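Local coordinates for protein thiamine pyrophosphokinase (Saccharomyces cerevisiae, PDB 1IG0) that transfers a pyrophosphate group from ATP to thiamine, making the cofactor thiamine diphosphate in yeast, where no other enzyme can do so, at residues 122-126 with 127-131; 158-161 with 162-165. All blocks are in the same frame, centred on the assembly; numbering follows the deposited sequence.

Contact 1: residues 122-126 with 127-131; sequences QYSTD and FTKCV. With VIB (3-(4-amino-2-methyl-pyrimidin-5-ylmethyl)-5-(2-hydroxy-ethyl)-4-methyl-thiazol-3-ium), chain D.
Lys129 reaches back from the first turn of helix 126-139 to Ser124, where NZ donates to Ser124 OG at 2.8 Å; the chain runs extended as far as CE and bends only at its last torsion (chi4 64°), which turns NZ onto the hydroxyl. Lys129 NZ also bonds the carbonyl of Thr121, while Asp126 OD1, 4.5 Å from it, is too far for a salt bridge. Shortening this residue to an alanine would probably leave Ser124 OG and the Thr121 carbonyl without the ammonium that joins them, and the loop less tied to the helix.

Among the backbone bonds, Lys129 N donates to Thr125 O, and Cys130 N to Asp126 O at 2.8 Å. Thr125 is the N-cap: its OG1, set between backbone N and carbonyl carbon (chi1 61°), accepts from Thr128 N at 3.1 Å with a nearly straight N-H...O angle of 165°. One water joins Thr125 N to Thr128 OG1.

The loop that supplies this N-cap also lines the thiamine site. Gln122 O accepts from the aminopyrimidine N4A of thiamine at 3.0 Å. The same N4A lies over one face of the Tyr123 ring, toward the rim and 3.6 Å from Tyr123 CD2. Thr125 CG2 approaches the thiamine hydroxyl O1 at 3.5 Å, and Ser285 of the second subunit binds the ligand as well.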
ATOM      1  N   GLN B 122      14.316 -17.767   7.465  1.00 24.68           N
ATOM      2  CA  GLN B 122      14.226 -16.483   6.788  1.00 25.48           C
ATOM      3  C   GLN B 122      13.607 -16.673   5.408  1.00 24.89           C
ATOM      4  O   GLN B 122      13.769 -15.832   4.525  1.00 24.13           O
ATOM      5  CB  GLN B 122      15.613 -15.852   6.648  1.00 27.85           C
ATOM      6  CG  GLN B 122      16.252 -15.438   7.963  1.00 29.73           C
ATOM      7  CD  GLN B 122      15.339 -14.565   8.801  1.00 31.55           C
ATOM      8  OE1 GLN B 122      14.628 -15.053   9.681  1.00 32.29           O
ATOM      9  NE2 GLN B 122      15.342 -13.267   8.521  1.00 31.39           N
ATOM     10  N   TYR B 123      12.907 -17.789   5.224  1.00 23.74           N
ATOM     11  CA  TYR B 123      12.268 -18.075   3.947  1.00 23.55           C
ATOM     12  C   TYR B 123      10.753 -18.013   4.031  1.00 23.29           C
ATOM     13  O   TYR B 123      10.048 -18.456   3.125  1.00 24.14           O
ATOM     14  CB  TYR B 123      12.721 -19.434   3.415  1.00 24.25           C
ATOM     15  CG  TYR B 123      14.138 -19.401   2.897  1.00 25.28           C
ATOM     16  CD1 TYR B 123      15.223 -19.369   3.774  1.00 25.24           C
ATOM     17  CD2 TYR B 123      14.395 -19.340   1.528  1.00 26.41           C
ATOM     18  CE1 TYR B 123      16.530 -19.271   3.297  1.00 26.14           C
ATOM     19  CE2 TYR B 123      15.696 -19.241   1.041  1.00 26.35           C
ATOM     20  CZ  TYR B 123      16.758 -19.207   1.930  1.00 26.28           C
ATOM     21  OH  TYR B 123      18.044 -19.098   1.454  1.00 27.04           O
ATOM     22  N   SER B 124      10.262 -17.460   5.134  1.00 22.36           N
ATOM     23  CA  SER B 124       8.836 -17.286   5.351  1.00 21.25           C
ATOM     24  C   SER B 124       8.689 -16.022   6.186  1.00 21.07           C
ATOM     25  O   SER B 124       9.555 -15.705   6.999  1.00 21.80           O
ATOM     26  CB  SER B 124       8.239 -18.483   6.100  1.00 21.76           C
ATOM     27  OG  SER B 124       8.623 -18.479   7.462  1.00 21.48           O
ATOM     28  N   THR B 125       7.602 -15.292   5.973  1.00 19.40           N
ATOM     29  CA  THR B 125       7.358 -14.061   6.712  1.00 19.04           C
ATOM     30  C   THR B 125       6.760 -14.387   8.073  1.00 19.53           C
ATOM     31  O   THR B 125       6.319 -15.511   8.314  1.00 18.20           O
ATOM     32  CB  THR B 125       6.372 -13.161   5.958  1.00 18.41           C
ATOM     33  OG1 THR B 125       5.122 -13.848   5.814  1.00 17.64           O
ATOM     34  CG2 THR B 125       6.927 -12.806   4.576  1.00 17.73           C
ATOM     35  N   ASP B 126       6.758 -13.408   8.971  1.00 20.02           N
ATOM     36  CA  ASP B 126       6.176 -13.621  10.284  1.00 20.36           C
ATOM     37  C   ASP B 126       4.681 -13.846  10.091  1.00 19.62           C
ATOM     38  O   ASP B 126       4.048 -14.568  10.858  1.00 18.61           O
ATOM     39  CB  ASP B 126       6.404 -12.410  11.189  1.00 21.86           C
ATOM     40  CG  ASP B 126       7.851 -12.266  11.619  1.00 22.27           C
ATOM     41  OD1 ASP B 126       8.482 -13.292  11.948  1.00 23.30           O
ATOM     42  OD2 ASP B 126       8.350 -11.124  11.642  1.00 27.16           O
ATOM     43  N   PHE B 127       4.124 -13.227   9.053  1.00 19.56           N
ATOM     44  CA  PHE B 127       2.704 -13.365   8.754  1.00 19.34           C
ATOM     45  C   PHE B 127       2.386 -14.833   8.471  1.00 18.78           C
ATOM     46  O   PHE B 127       1.450 -15.394   9.040  1.00 16.68           O
ATOM     47  CB  PHE B 127       2.333 -12.503   7.542  1.00 21.66           C
ATOM     48  CG  PHE B 127       0.874 -12.140   7.475  1.00 22.93           C
ATOM     49  CD1 PHE B 127       0.485 -10.812   7.329  1.00 24.11           C
ATOM     50  CD2 PHE B 127      -0.112 -13.118   7.562  1.00 23.44           C
ATOM     51  CE1 PHE B 127      -0.862 -10.462   7.273  1.00 24.18           C
ATOM     52  CE2 PHE B 127      -1.462 -12.778   7.507  1.00 23.95           C
ATOM     53  CZ  PHE B 127      -1.838 -11.449   7.362  1.00 24.13           C
ATOM     54  N   THR B 128       3.169 -15.454   7.594  1.00 17.90           N
ATOM     55  CA  THR B 128       2.958 -16.858   7.257  1.00 18.26           C
ATOM     56  C   THR B 128       3.154 -17.731   8.489  1.00 18.00           C
ATOM     57  O   THR B 128       2.438 -18.713   8.681  1.00 18.72           O
ATOM     58  CB  THR B 128       3.919 -17.323   6.147  1.00 18.41           C
ATOM     59  OG1 THR B 128       3.633 -16.602   4.943  1.00 18.55           O
ATOM     60  CG2 THR B 128       3.752 -18.815   5.885  1.00 19.65           C
ATOM     61  N   LYS B 129       4.126 -17.377   9.325  1.00 18.32           N
ATOM     62  CA  LYS B 129       4.380 -18.132  10.546  1.00 17.97           C
ATOM     63  C   LYS B 129       3.142 -18.059  11.443  1.00 18.18           C
ATOM     64  O   LYS B 129       2.759 -19.040  12.087  1.00 17.12           O
ATOM     65  CB  LYS B 129       5.589 -17.552  11.289  1.00 18.78           C
ATOM     66  CG  LYS B 129       6.929 -17.742  10.586  1.00 18.78           C
ATOM     67  CD  LYS B 129       8.063 -17.145  11.408  1.00 20.42           C
ATOM     68  CE  LYS B 129       9.425 -17.453  10.801  1.00 21.88           C
ATOM     69  NZ  LYS B 129       9.619 -16.844   9.455  1.00 21.68           N
ATOM     70  N   CYS B 130       2.512 -16.888  11.468  1.00 17.20           N
ATOM     71  CA  CYS B 130       1.324 -16.674  12.282  1.00 17.92           C
ATOM     72  C   CYS B 130       0.101 -17.444  11.802  1.00 17.76           C
ATOM     73  O   CYS B 130      -0.544 -18.129  12.591  1.00 17.92           O
ATOM     74  CB  CYS B 130       0.991 -15.181  12.353  1.00 18.47           C
ATOM     75  SG  CYS B 130       2.143 -14.210  13.352  1.00 20.71           S
ATOM     76  N   VAL B 131      -0.226 -17.337  10.516  1.00 17.54           N
ATOM     77  CA  VAL B 131      -1.396 -18.040   9.997  1.00 17.83           C
ATOM     78  C   VAL B 131      -1.242 -19.557  10.092  1.00 17.09           C
ATOM     79  O   VAL B 131      -2.223 -20.271  10.316  1.00 16.83           O
ATOM     80  CB  VAL B 131      -1.710 -17.634   8.535  1.00 18.33           C
ATOM     81  CG1 VAL B 131      -2.159 -16.176   8.489  1.00 19.18           C
ATOM     82  CG2 VAL B 131      -0.495 -17.841   7.659  1.00 18.50           C
TER
HETATM   83  CM2 VIB D 701      13.589 -14.522  -3.111  1.00 23.81           C
HETATM   84  N4A VIB D 701      14.388 -15.732   1.630  1.00 22.02           N
HETATM   85  CM4 VIB D 701      14.299 -12.105   5.326  1.00 22.56           C
HETATM   86  O1  VIB D 701       9.586 -11.590   6.438  1.00 27.47           O
HETATM   87  C7  VIB D 701      10.877 -11.363   7.007  1.00 25.84           C
HETATM   88  C6  VIB D 701      11.721 -12.656   6.901  1.00 24.82           C
HETATM   89  C2  VIB D 701      11.892 -13.661   3.142  1.00 22.64           C
HETATM   90  S1  VIB D 701      10.654 -13.780   4.428  1.00 22.51           S
HETATM   91  C5  VIB D 701      11.932 -12.997   5.431  1.00 24.00           C
HETATM   92  C4  VIB D 701      13.062 -12.757   4.719  1.00 22.69           C
HETATM   93  N3  VIB D 701      12.983 -13.138   3.494  1.00 22.37           N
HETATM   94  C7A VIB D 701      14.095 -12.980   2.512  1.00 22.21           C
HETATM   95  C4A VIB D 701      14.120 -14.739   0.666  1.00 21.90           C
HETATM   96  N3A VIB D 701      13.995 -15.106  -0.690  1.00 22.35           N
HETATM   97  C2A VIB D 701      13.725 -14.132  -1.665  1.00 22.66           C
HETATM   98  N1A VIB D 701      13.580 -12.788  -1.278  1.00 21.87           N
HETATM   99  C6A VIB D 701      13.703 -12.414   0.076  1.00 22.03           C
HETATM  100  C5A VIB D 701      13.973 -13.386   1.056  1.00 21.94           C
HETATM  101  O   HOH W   1       5.978 -16.424   3.630  1.00 21.08           O

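Contact 2: residues 158-161 with 162-165; sequences GIEL and EKGI
The backbone turns through Leu161, Glu162 and Lys163 into helix 164-175, bringing Glu160 CA within 4.1 Å of Gly164 CA, and Gly164 N donates to Glu160 O at 2.9 Å. That carbonyl is met obliquely, with the donor tilted 32° from its plane, and it also accepts from the side chain of Gln119.

The Glu160 carboxylate folds back over the turn: CG stands anti to the backbone N (chi1 -168°), and a bend at chi2 (-86°) brings both oxygens to main-chain N-H groups. OE2 takes Lys163 N at 2.7 Å on its syn side, tilted modestly from the carboxylate plane, whereas OE1 takes Glu162 N at 3.0 Å from well above that plane. Two bonds to different oxygens should restrict rotation of the group. A water donates to Glu160 OE1 and, weakly, to Glu162 OE1, bridging two carboxylates that would otherwise probably repel each other.

On the buried side, Ile159 and Ile165 meet through their CD1 methyls at 3.6 Å, and Ile159 CG2 lies 3.9 Å from Gly164 CA. A side chain on Gly164 would run into that methyl and into Glu160 O. Phe143 of helix 141-148 touches both isoleucines. This is a helix N terminus with Lys163 at the N-cap, where the acidic side chain three residues earlier takes the N-H groups of Glu162 and Lys163, and an isoleucine pair packs against helix 141-148.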
ATOM      1  N   GLY B 158       8.624 -27.849  22.167  1.00 27.03           N
ATOM      2  CA  GLY B 158       8.740 -29.023  21.320  1.00 27.20           C
ATOM      3  C   GLY B 158       8.605 -28.756  19.834  1.00 26.97           C
ATOM      4  O   GLY B 158       8.448 -29.685  19.043  1.00 26.66           O
ATOM      5  N   ILE B 159       8.664 -27.488  19.449  1.00 26.35           N
ATOM      6  CA  ILE B 159       8.544 -27.110  18.045  1.00 25.43           C
ATOM      7  C   ILE B 159       9.932 -26.902  17.447  1.00 25.44           C
ATOM      8  O   ILE B 159      10.734 -26.134  17.982  1.00 25.04           O
ATOM      9  CB  ILE B 159       7.724 -25.812  17.899  1.00 25.01           C
ATOM     10  CG1 ILE B 159       6.347 -26.004  18.539  1.00 25.02           C
ATOM     11  CG2 ILE B 159       7.576 -25.442  16.429  1.00 24.37           C
ATOM     12  CD1 ILE B 159       5.522 -24.737  18.631  1.00 26.23           C
ATOM     13  N   GLU B 160      10.213 -27.588  16.342  1.00 25.25           N
ATOM     14  CA  GLU B 160      11.509 -27.474  15.679  1.00 25.65           C
ATOM     15  C   GLU B 160      11.803 -26.000  15.394  1.00 26.12           C
ATOM     16  O   GLU B 160      11.013 -25.310  14.749  1.00 25.76           O
ATOM     17  CB  GLU B 160      11.508 -28.300  14.389  1.00 26.28           C
ATOM     18  CG  GLU B 160      12.884 -28.485  13.772  1.00 26.35           C
ATOM     19  CD  GLU B 160      13.274 -27.334  12.872  1.00 27.27           C
ATOM     20  OE1 GLU B 160      14.472 -26.981  12.837  1.00 27.20           O
ATOM     21  OE2 GLU B 160      12.384 -26.793  12.185  1.00 26.37           O
ATOM     22  N   LEU B 161      12.947 -25.534  15.885  1.00 25.70           N
ATOM     23  CA  LEU B 161      13.369 -24.140  15.762  1.00 26.15           C
ATOM     24  C   LEU B 161      13.404 -23.449  14.400  1.00 25.83           C
ATOM     25  O   LEU B 161      13.010 -22.289  14.295  1.00 25.92           O
ATOM     26  CB  LEU B 161      14.731 -23.961  16.439  1.00 27.56           C
ATOM     27  CG  LEU B 161      14.693 -23.893  17.968  1.00 29.07           C
ATOM     28  CD1 LEU B 161      16.108 -23.880  18.524  1.00 30.12           C
ATOM     29  CD2 LEU B 161      13.936 -22.641  18.394  1.00 29.67           C
ATOM     30  N   GLU B 162      13.869 -24.132  13.360  1.00 25.72           N
ATOM     31  CA  GLU B 162      13.944 -23.492  12.050  1.00 26.55           C
ATOM     32  C   GLU B 162      12.604 -23.247  11.364  1.00 25.72           C
ATOM     33  O   GLU B 162      12.263 -22.109  11.046  1.00 25.64           O
ATOM     34  CB  GLU B 162      14.834 -24.297  11.101  1.00 28.87           C
ATOM     35  CG  GLU B 162      15.101 -23.579   9.781  1.00 31.96           C
ATOM     36  CD  GLU B 162      15.850 -24.434   8.777  1.00 33.78           C
ATOM     37  OE1 GLU B 162      16.818 -25.113   9.178  1.00 35.72           O
ATOM     38  OE2 GLU B 162      15.477 -24.416   7.585  1.00 35.60           O
ATOM     39  N   LYS B 163      11.847 -24.317  11.139  1.00 24.84           N
ATOM     40  CA  LYS B 163      10.567 -24.206  10.446  1.00 23.66           C
ATOM     41  C   LYS B 163       9.519 -25.188  10.963  1.00 22.09           C
ATOM     42  O   LYS B 163       8.626 -25.597  10.223  1.00 21.90           O
ATOM     43  CB  LYS B 163      10.797 -24.442   8.953  1.00 24.80           C
ATOM     44  CG  LYS B 163      11.544 -25.735   8.667  1.00 26.78           C
ATOM     45  CD  LYS B 163      11.947 -25.849   7.210  1.00 28.48           C
ATOM     46  CE  LYS B 163      12.787 -27.095   6.982  1.00 30.25           C
ATOM     47  NZ  LYS B 163      13.252 -27.202   5.572  1.00 31.06           N
ATOM     48  N   GLY B 164       9.627 -25.556  12.235  1.00 21.56           N
ATOM     49  CA  GLY B 164       8.688 -26.496  12.821  1.00 21.55           C
ATOM     50  C   GLY B 164       7.215 -26.197  12.593  1.00 21.81           C
ATOM     51  O   GLY B 164       6.447 -27.091  12.233  1.00 21.38           O
ATOM     52  N   ILE B 165       6.808 -24.950  12.805  1.00 21.82           N
ATOM     53  CA  ILE B 165       5.409 -24.583  12.620  1.00 22.38           C
ATOM     54  C   ILE B 165       4.925 -24.860  11.200  1.00 22.48           C
ATOM     55  O   ILE B 165       3.785 -25.278  11.002  1.00 21.35           O
ATOM     56  CB  ILE B 165       5.164 -23.093  12.961  1.00 23.67           C
ATOM     57  CG1 ILE B 165       5.409 -22.852  14.454  1.00 24.62           C
ATOM     58  CG2 ILE B 165       3.732 -22.700  12.612  1.00 24.11           C
ATOM     59  CD1 ILE B 165       4.450 -23.603  15.376  1.00 25.49           C
TER
HETATM   60  O   HOH W   2      15.638 -27.318  10.438  1.00 37.54           O

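In the fold
From the N terminus, the chain leaves strand 115-118, an outermost strand of the large mixed sheet, and contact 1 closes the short loop into helix 126-139. Helix 141-148 and a long connection follow before contact 2 closes the turn into helix 164-175. The two are in series, neither nesting nor crossing, with centres about 12 Å apart. They meet directly where Lys129 O packs on Ile165 CG2 at 3.8 Å, and Ile165 also touches Asn132 and Leu136 of helix 126-139. Gln119 joins them too: it packs on Lys129 and hydrogen-bonds Ile165 N. Contact 1 faces the second subunit across the thiamine site; contact 2 has no neighbour from that subunit.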